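Local coordinates for FixK2 protein (Bradyrhizobium japonicum, PDB 4I2O), which binds DNA as a transcription regulator of the CRP/FNR superfamily and is probably involved in controlling nitrogen fixation genes, at residues Y60-T66 and T110-K116; G67-K73 and L102-I108; R80-F85 and R185-Y190. The protein carries 1 engineered substitution. All blocks are in the same frame, centred on the assembly; numbering follows the deposited sequence.

Contact 1. Residues Y60-T66 and T110-K116; sequences YVYQVVT and TSVRLVK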
# COMPACT_ATOMS: atom_id res chain seq x y z
N TYR A 60 -1.04 20.57 -8.03
CA TYR A 60 0.26 20.92 -7.48
C TYR A 60 0.95 19.74 -6.84
O TYR A 60 0.29 18.76 -6.47
CB TYR A 60 0.14 22.05 -6.44
CG TYR A 60 -0.40 23.27 -7.09
CD1 TYR A 60 0.45 24.16 -7.75
CD2 TYR A 60 -1.77 23.52 -7.09
CE1 TYR A 60 -0.06 25.25 -8.38
CE2 TYR A 60 -2.28 24.62 -7.72
CZ TYR A 60 -1.42 25.48 -8.36
OH TYR A 60 -1.92 26.58 -9.00
N VAL A 61 2.28 19.80 -6.77
CA VAL A 61 3.09 18.83 -6.04
C VAL A 61 3.84 19.65 -5.01
O VAL A 61 4.18 20.80 -5.27
CB VAL A 61 4.08 18.10 -6.96
CG1 VAL A 61 4.85 17.03 -6.19
CG2 VAL A 61 3.29 17.43 -8.12
N TYR A 62 4.11 19.06 -3.85
CA TYR A 62 4.51 19.81 -2.64
C TYR A 62 5.74 19.19 -1.96
O TYR A 62 5.95 17.97 -2.03
CB TYR A 62 3.39 19.71 -1.60
CG TYR A 62 2.01 20.16 -2.08
CD1 TYR A 62 1.53 21.43 -1.77
CD2 TYR A 62 1.20 19.31 -2.83
CE1 TYR A 62 0.24 21.86 -2.24
CE2 TYR A 62 -0.06 19.72 -3.27
CZ TYR A 62 -0.54 20.98 -2.98
OH TYR A 62 -1.81 21.34 -3.43
N GLN A 63 6.52 20.01 -1.26
CA GLN A 63 7.62 19.47 -0.48
C GLN A 63 7.56 20.13 0.88
O GLN A 63 7.47 21.35 0.96
CB GLN A 63 8.97 19.72 -1.17
CG GLN A 63 10.14 19.21 -0.35
CD GLN A 63 11.46 19.55 -0.97
OE1 GLN A 63 11.64 20.66 -1.51
NE2 GLN A 63 12.41 18.60 -0.92
N VAL A 64 7.52 19.35 1.96
CA VAL A 64 7.56 19.98 3.31
C VAL A 64 8.90 20.70 3.53
O VAL A 64 9.97 20.13 3.29
CB VAL A 64 7.33 18.90 4.40
CG1 VAL A 64 7.25 19.50 5.77
CG2 VAL A 64 6.04 18.07 4.12
N VAL A 65 8.85 21.96 3.95
CA VAL A 65 10.07 22.68 4.37
C VAL A 65 10.14 22.62 5.89
O VAL A 65 11.10 22.09 6.47
CB VAL A 65 10.07 24.12 3.89
CG1 VAL A 65 11.34 24.85 4.36
CG2 VAL A 65 9.97 24.17 2.39
N THR A 66 9.11 23.12 6.56
CA THR A 66 9.03 22.88 8.01
C THR A 66 7.68 22.35 8.37
O THR A 66 6.73 22.57 7.62
CB THR A 66 9.24 24.15 8.83
OG1 THR A 66 8.20 25.11 8.51
CG2 THR A 66 10.62 24.82 8.51
N THR A 110 2.78 24.43 9.06
CA THR A 110 3.70 23.79 8.11
C THR A 110 3.99 24.74 6.97
O THR A 110 3.06 25.43 6.49
CB THR A 110 3.04 22.53 7.56
OG1 THR A 110 3.02 21.56 8.64
CG2 THR A 110 3.85 21.89 6.39
N SER A 111 5.26 24.81 6.54
CA SER A 111 5.59 25.55 5.32
C SER A 111 6.01 24.55 4.24
O SER A 111 6.67 23.56 4.52
CB SER A 111 6.70 26.59 5.57
OG SER A 111 7.86 25.98 6.13
N VAL A 112 5.54 24.78 3.02
CA VAL A 112 5.88 23.88 1.94
C VAL A 112 6.45 24.70 0.78
O VAL A 112 6.31 25.95 0.71
CB VAL A 112 4.64 23.12 1.44
CG1 VAL A 112 4.07 22.21 2.58
CG2 VAL A 112 3.61 24.12 0.89
N ARG A 113 7.10 24.01 -0.14
CA ARG A 113 7.37 24.60 -1.47
C ARG A 113 6.44 23.83 -2.42
O ARG A 113 6.14 22.65 -2.19
CB ARG A 113 8.82 24.38 -1.88
CG ARG A 113 9.83 25.04 -0.93
CD ARG A 113 11.29 24.97 -1.40
NE ARG A 113 11.63 23.76 -2.14
CZ ARG A 113 12.83 23.54 -2.68
NH1 ARG A 113 13.79 24.45 -2.57
NH2 ARG A 113 13.07 22.41 -3.35
N LEU A 114 5.95 24.47 -3.48
CA LEU A 114 5.13 23.69 -4.43
C LEU A 114 5.39 24.10 -5.86
O LEU A 114 5.86 25.19 -6.10
CB LEU A 114 3.63 23.77 -4.11
CG LEU A 114 3.04 25.18 -3.91
CD1 LEU A 114 2.64 25.79 -5.21
CD2 LEU A 114 1.85 25.09 -2.99
N VAL A 115 5.09 23.21 -6.80
CA VAL A 115 5.30 23.46 -8.22
C VAL A 115 4.06 22.98 -8.93
O VAL A 115 3.37 22.11 -8.43
CB VAL A 115 6.51 22.68 -8.76
CG1 VAL A 115 7.82 23.24 -8.18
CG2 VAL A 115 6.39 21.26 -8.44
N LYS A 116 3.74 23.56 -10.08
CA LYS A 116 2.60 23.04 -10.81
C LYS A 116 2.94 21.66 -11.36
O LYS A 116 4.03 21.43 -11.89
CB LYS A 116 2.17 23.93 -11.97
CG LYS A 116 1.78 25.31 -11.55
CD LYS A 116 1.04 26.05 -12.67
CE LYS A 116 0.82 27.51 -12.27
NZ LYS A 116 2.12 28.21 -12.03

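Contact 2. Residues G67-K73 and L102-I108; sequences GAVRSYK and LAAEAII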
# COMPACT_ATOMS: atom_id res chain seq x y z
N GLY A 67 7.59 21.66 9.50
CA GLY A 67 6.34 21.08 9.97
C GLY A 67 6.11 19.63 9.58
O GLY A 67 7.04 18.84 9.58
N ALA A 68 4.86 19.25 9.33
CA ALA A 68 4.53 17.83 9.11
C ALA A 68 3.13 17.74 8.54
O ALA A 68 2.25 18.52 8.93
CB ALA A 68 4.63 17.04 10.45
N VAL A 69 2.93 16.72 7.71
CA VAL A 69 1.65 16.56 6.99
C VAL A 69 1.20 15.10 7.13
O VAL A 69 2.01 14.20 7.11
CB VAL A 69 1.88 16.93 5.49
CG1 VAL A 69 0.58 16.66 4.64
CG2 VAL A 69 2.24 18.45 5.38
N ARG A 70 -0.10 14.87 7.24
CA ARG A 70 -0.61 13.48 7.15
C ARG A 70 -1.45 13.28 5.90
O ARG A 70 -2.24 14.15 5.55
CB ARG A 70 -1.43 13.15 8.41
CG ARG A 70 -2.58 14.15 8.67
CD ARG A 70 -3.45 13.79 9.98
NE ARG A 70 -4.38 14.89 10.21
CZ ARG A 70 -4.23 15.83 11.16
NH1 ARG A 70 -3.30 15.76 12.10
NH2 ARG A 70 -5.09 16.83 11.21
N SER A 71 -1.30 12.13 5.24
CA SER A 71 -2.10 11.76 4.07
C SER A 71 -2.97 10.61 4.54
O SER A 71 -2.45 9.69 5.17
CB SER A 71 -1.22 11.24 2.88
OG SER A 71 -0.54 12.33 2.24
N TYR A 72 -4.28 10.66 4.24
CA TYR A 72 -5.21 9.67 4.77
C TYR A 72 -6.43 9.45 3.90
O TYR A 72 -6.75 10.23 2.96
CB TYR A 72 -5.65 10.11 6.17
CG TYR A 72 -6.38 11.39 6.11
CD1 TYR A 72 -7.76 11.42 5.93
CD2 TYR A 72 -5.67 12.61 6.15
CE1 TYR A 72 -8.44 12.63 5.83
CE2 TYR A 72 -6.32 13.79 6.04
CZ TYR A 72 -7.69 13.81 5.88
OH TYR A 72 -8.31 15.02 5.78
N LYS A 73 -7.12 8.33 4.18
CA LYS A 73 -8.38 8.06 3.52
C LYS A 73 -9.40 7.91 4.62
O LYS A 73 -9.06 7.39 5.68
CB LYS A 73 -8.31 6.73 2.74
CG LYS A 73 -7.34 6.78 1.53
CD LYS A 73 -7.32 5.49 0.71
CE LYS A 73 -8.40 5.51 -0.35
NZ LYS A 73 -8.13 6.47 -1.46
N LEU A 102 -5.49 10.48 -1.86
CA LEU A 102 -5.57 10.62 -0.43
C LEU A 102 -5.76 12.11 -0.16
O LEU A 102 -5.33 12.94 -0.96
CB LEU A 102 -4.27 10.16 0.28
CG LEU A 102 -4.18 8.62 0.50
CD1 LEU A 102 -3.79 7.95 -0.77
CD2 LEU A 102 -3.23 8.20 1.58
N ALA A 103 -6.38 12.44 0.95
CA ALA A 103 -6.45 13.83 1.42
C ALA A 103 -5.14 14.10 2.16
O ALA A 103 -4.46 13.17 2.56
CB ALA A 103 -7.63 13.99 2.36
N ALA A 104 -4.79 15.39 2.37
CA ALA A 104 -3.55 15.72 3.08
C ALA A 104 -3.89 16.89 3.93
O ALA A 104 -4.58 17.81 3.47
CB ALA A 104 -2.40 16.14 2.08
N GLU A 105 -3.40 16.86 5.17
CA GLU A 105 -3.67 17.92 6.14
C GLU A 105 -2.42 18.23 6.89
O GLU A 105 -1.64 17.35 7.21
CB GLU A 105 -4.70 17.46 7.21
CG GLU A 105 -6.15 17.65 6.87
CD GLU A 105 -7.10 17.05 7.91
OE1 GLU A 105 -6.65 16.16 8.69
OE2 GLU A 105 -8.30 17.42 7.90
N ALA A 106 -2.23 19.51 7.24
CA ALA A 106 -1.11 19.87 8.11
C ALA A 106 -1.35 19.33 9.51
O ALA A 106 -2.42 19.52 10.07
CB ALA A 106 -0.93 21.39 8.17
N ILE A 107 -0.34 18.67 10.09
CA ILE A 107 -0.43 18.14 11.47
C ILE A 107 -0.15 19.26 12.47
O ILE A 107 -0.75 19.30 13.56
CB ILE A 107 0.55 17.00 11.68
CG1 ILE A 107 0.17 15.84 10.76
CG2 ILE A 107 0.50 16.48 13.12
CD1 ILE A 107 1.31 14.80 10.67
N ILE A 108 0.75 20.16 12.07
CA ILE A 108 1.15 21.35 12.88
C ILE A 108 1.35 22.45 11.85
O ILE A 108 1.36 22.17 10.67
CB ILE A 108 2.48 21.11 13.65
CG1 ILE A 108 3.55 20.48 12.74
CG2 ILE A 108 2.24 20.20 14.89
CD1 ILE A 108 4.94 20.39 13.39
O HOH W 1 -3.04 18.00 14.12

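Contact 3. Residues R80-F85 and R185-Y190; sequences RQIGAF and RDIGDY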
# COMPACT_ATOMS: atom_id res chain seq x y z
N ARG A 80 -10.53 6.27 9.94
CA ARG A 80 -9.50 6.96 9.15
C ARG A 80 -8.23 6.12 9.11
O ARG A 80 -7.82 5.62 10.16
CB ARG A 80 -9.15 8.31 9.83
CG ARG A 80 -8.01 8.98 9.08
CD ARG A 80 -7.77 10.37 9.76
NE ARG A 80 -7.14 10.15 11.05
CZ ARG A 80 -6.55 11.11 11.77
NH1 ARG A 80 -6.37 12.32 11.24
NH2 ARG A 80 -6.06 10.82 12.97
N GLN A 81 -7.66 5.87 7.92
CA GLN A 81 -6.38 5.22 7.78
C GLN A 81 -5.43 6.30 7.31
O GLN A 81 -5.65 6.90 6.22
CB GLN A 81 -6.44 4.05 6.74
CG GLN A 81 -5.04 3.48 6.51
CD GLN A 81 -4.47 2.81 7.72
OE1 GLN A 81 -5.18 2.04 8.42
NE2 GLN A 81 -3.15 3.02 7.96
N ILE A 82 -4.41 6.60 8.12
CA ILE A 82 -3.31 7.45 7.62
C ILE A 82 -2.31 6.57 6.81
O ILE A 82 -1.71 5.57 7.32
CB ILE A 82 -2.63 8.14 8.83
CG1 ILE A 82 -3.57 9.23 9.33
CG2 ILE A 82 -1.32 8.82 8.32
CD1 ILE A 82 -3.10 9.89 10.68
N GLY A 83 -2.07 6.95 5.54
CA GLY A 83 -1.21 6.20 4.66
C GLY A 83 0.23 6.62 4.79
O GLY A 83 1.14 5.80 4.55
N ALA A 84 0.47 7.87 5.23
CA ALA A 84 1.83 8.31 5.32
C ALA A 84 1.90 9.61 6.12
O ALA A 84 0.95 10.40 6.10
CB ALA A 84 2.43 8.58 3.89
N PHE A 85 3.04 9.80 6.74
CA PHE A 85 3.38 11.12 7.37
C PHE A 85 4.46 11.72 6.51
O PHE A 85 5.38 11.01 6.10
CB PHE A 85 3.94 10.88 8.73
CG PHE A 85 2.90 10.43 9.75
CD1 PHE A 85 1.84 11.30 10.10
CD2 PHE A 85 2.98 9.18 10.34
CE1 PHE A 85 0.87 10.91 11.01
CE2 PHE A 85 2.02 8.80 11.34
CZ PHE A 85 0.95 9.68 11.66
N ARG A 185 -3.74 9.68 18.50
CA ARG A 185 -4.78 9.25 17.58
C ARG A 185 -4.23 9.19 16.14
O ARG A 185 -4.60 8.26 15.36
CB ARG A 185 -5.94 10.27 17.64
CG ARG A 185 -7.09 9.90 16.66
CD ARG A 185 -8.25 10.92 16.80
NE ARG A 185 -9.00 10.60 18.02
CZ ARG A 185 -9.78 9.51 18.11
NH1 ARG A 185 -9.93 8.67 17.06
NH2 ARG A 185 -10.41 9.23 19.23
N ASP A 186 -3.40 10.15 15.76
CA ASP A 186 -2.81 10.02 14.42
C ASP A 186 -1.92 8.78 14.38
O ASP A 186 -1.88 8.05 13.36
CB ASP A 186 -1.91 11.23 14.09
CG ASP A 186 -2.68 12.45 13.64
OD1 ASP A 186 -3.91 12.49 13.69
OD2 ASP A 186 -1.99 13.43 13.25
N ILE A 187 -1.14 8.53 15.43
CA ILE A 187 -0.29 7.32 15.39
C ILE A 187 -1.18 6.07 15.25
O ILE A 187 -0.85 5.18 14.48
CB ILE A 187 0.63 7.18 16.60
CG1 ILE A 187 1.58 8.43 16.65
CG2 ILE A 187 1.47 5.90 16.55
CD1 ILE A 187 2.35 8.51 18.00
N GLY A 188 -2.22 5.94 16.08
CA GLY A 188 -3.10 4.77 15.95
C GLY A 188 -3.68 4.70 14.54
O GLY A 188 -3.72 3.60 14.00
N ASP A 189 -4.15 5.81 13.94
CA ASP A 189 -4.71 5.75 12.57
C ASP A 189 -3.69 5.46 11.48
O ASP A 189 -4.07 4.93 10.43
CB ASP A 189 -5.57 7.01 12.18
CG ASP A 189 -6.81 7.12 13.00
OD1 ASP A 189 -7.28 6.06 13.51
OD2 ASP A 189 -7.42 8.22 13.06
N TYR A 190 -2.40 5.65 11.77
CA TYR A 190 -1.35 5.18 10.85
C TYR A 190 -1.13 3.70 11.00
O TYR A 190 -0.89 2.98 10.01
CB TYR A 190 -0.04 5.92 11.23
CG TYR A 190 1.21 5.65 10.36
CD1 TYR A 190 1.19 5.80 8.95
CD2 TYR A 190 2.40 5.28 10.96
CE1 TYR A 190 2.36 5.64 8.19
CE2 TYR A 190 3.58 5.12 10.19
CZ TYR A 190 3.54 5.31 8.83
OH TYR A 190 4.69 5.20 8.06
O HOH W 2 -10.09 5.78 12.78
O HOH W 3 -6.05 14.38 13.40
O HOH W 4 5.04 7.77 6.57

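Contact 1. Residues Y60-T66 and T110-K116
Leu114 drives its forked end between the rings of Tyr60 and Tyr62, two bumps from the facing strand. With CG lodged between its own backbone N and carbonyl carbon (chi1 50°), the fork opens along the strand: CD1 lies 3.7 Å from Tyr60 CD1, and CD2 lies 3.7 Å from Tyr62 CE1. Tyr62 runs alongside Leu114, and its CD1 edge also meets Val112 CG2. Tyr60 CE1 rests against the aliphatic CG of Lys116. Phe92 and Tyr52 bring their own rings up to Tyr62. The two segments are antiparallel neighbours in the middle of a four-stranded sheet, part of the cupin-like jelly roll of the cyclic nucleotide-binding domain. On the face that carries Val61 and Val115, these two valines meet, Val61 CB 4.2 Å from Val115 CG2, with Leu120 of helix 117-126 against both. Gln63 and Arg113 lie side by side and point the same way on that face, amide and guanidinium planes 47° apart, while Gln63 NE2 bonds to Gly89 O. Val65 CG2 presses crosswise into the base of the arginine, 3.4 Å from Arg113 CG. Here the pairing slips by one residue in a classic beta bulge: Ser111 O takes hydrogen bonds from both Val65 N (2.8 Å) and Thr66 N (3.2 Å), both from the same face of its plane. Beside it, Thr66 OG1 and Ser111 OG share a short 2.6 Å hydrogen bond.

Contact 2. Residues G67-K73 and L102-I108
Arg70 holds Glu105 by a side-on salt bridge in which NE and NH2 converge on a single oxygen, each 3.0 Å from Glu105 OE1. That oxygen lies in the guanidinium plane, yet the carboxylate is turned 82° against it; NE meets OE1 nearly along its C-O bond, and NH2 from above the carboxylate plane. The remaining nitrogen, NH1, reaches a water that in turn donates to Ile107 O. Two more carboxylates, Asp186 and Asp48, form salt bridges with NH1 and NH2 respectively, an arrangement likely to keep the buried guanidinium charged and fixed in rotation. Beneath these groups run ordinary antiparallel bonds, such as Arg70 N to Glu105 O at 2.9 Å, and Ile107 N closes the end of the ladder on Ala68 O. A chi1 of 63° swings the Tyr72 ring over toward the partner strand, where Ala103 CB makes a CH-pi contact with its face, 3.9 Å from the ring centroid. Ile107 lays CG1 against the aliphatic part of Arg70, 3.9 Å from its CB. On the reverse face Val69 CG1 touches Ala104 CB at 4.0 Å. Leu102 crosses Lys73 at about a right angle, and both pack on Glu146 of the second subunit. Within the jelly-roll sheet, strand 69-74 lies between 103-106 and 80-86, strand 50-52 flanks 103-106, and Asp186 reaches in from helix 184-191.

Contact 3. Residues R80-F85 and R185-Y190
Arg80 and Asp189 join the two halves of a CRP-type regulator, the sensor-like jelly roll and the helix-turn-helix domain. Strand 80-85 crosses helix 185-190, which corresponds by family to the first helix of the helix-turn-helix, at 81°. Arg80 sets out past the aspartate: its CB is 3.7 Å from Asp189 OD2, and CG and CD skirt the same oxygen. A bend at chi3 (72°) then turns the tip back, so that NE donates to Asp189 OD2 at 2.8 Å and NH2 donates to it as well, at 2.9 Å. Both come to the anti side of the carboxylate. From NH2 a second bond leads on to Asp186 OD1, one helical turn earlier, at 2.8 Å, and NH1 reaches that oxygen through a water. Ile82 CD1 sits over the centre of the guanidinium, 3.8 Å above its plane. A leucine in place of Arg80 lacks these donors, and would probably leave the carboxylate of Asp189 short of a countercharge on this side and weaken the tie between strand and helix. Asp189 OD1 has a separate mate in Arg154 of the second subunit, which also bonds Arg80 O, so the domain junction borders the dimer interface. Ile82 N donates to Asp189 O from well above the carbonyl plane, and Gln81 NE2 adds a weak bond to Tyr190 O. Farther along, Phe85 presents its edge to the face of Tyr190 with the planes at 53°, CE2 reaching within 3.4 Å of Tyr190 CG. The phenol oxygen bonds to Glu167, and a water 3.0 Å from Tyr190 OH links it to the backbone N of Phe85.

How the contacts relate
Contacts 1 and 2 both pair antiparallel strands inside the jelly roll, whereas contact 3 sets a helix of the DNA-binding domain against the outermost strand of the second sheet. Contact 1 lies farthest out, partly open to solvent and untouched by the second subunit; contacts 2 and 3 are buried and both meet it. Contacts 1 and 2 follow one another through two strand connections, and the hydroxyl of Thr110, hydrogen-bonded to Ile108 O and also to Ala68 N, ties the two together. Strands 69-74 and 80-86 are neighbours, so contacts 2 and 3 adjoin in one sheet. Chemistry changes accordingly: tyrosine-aliphatic interlocking outside, then a charge network in which Asp186 serves both Arg70 and Arg80.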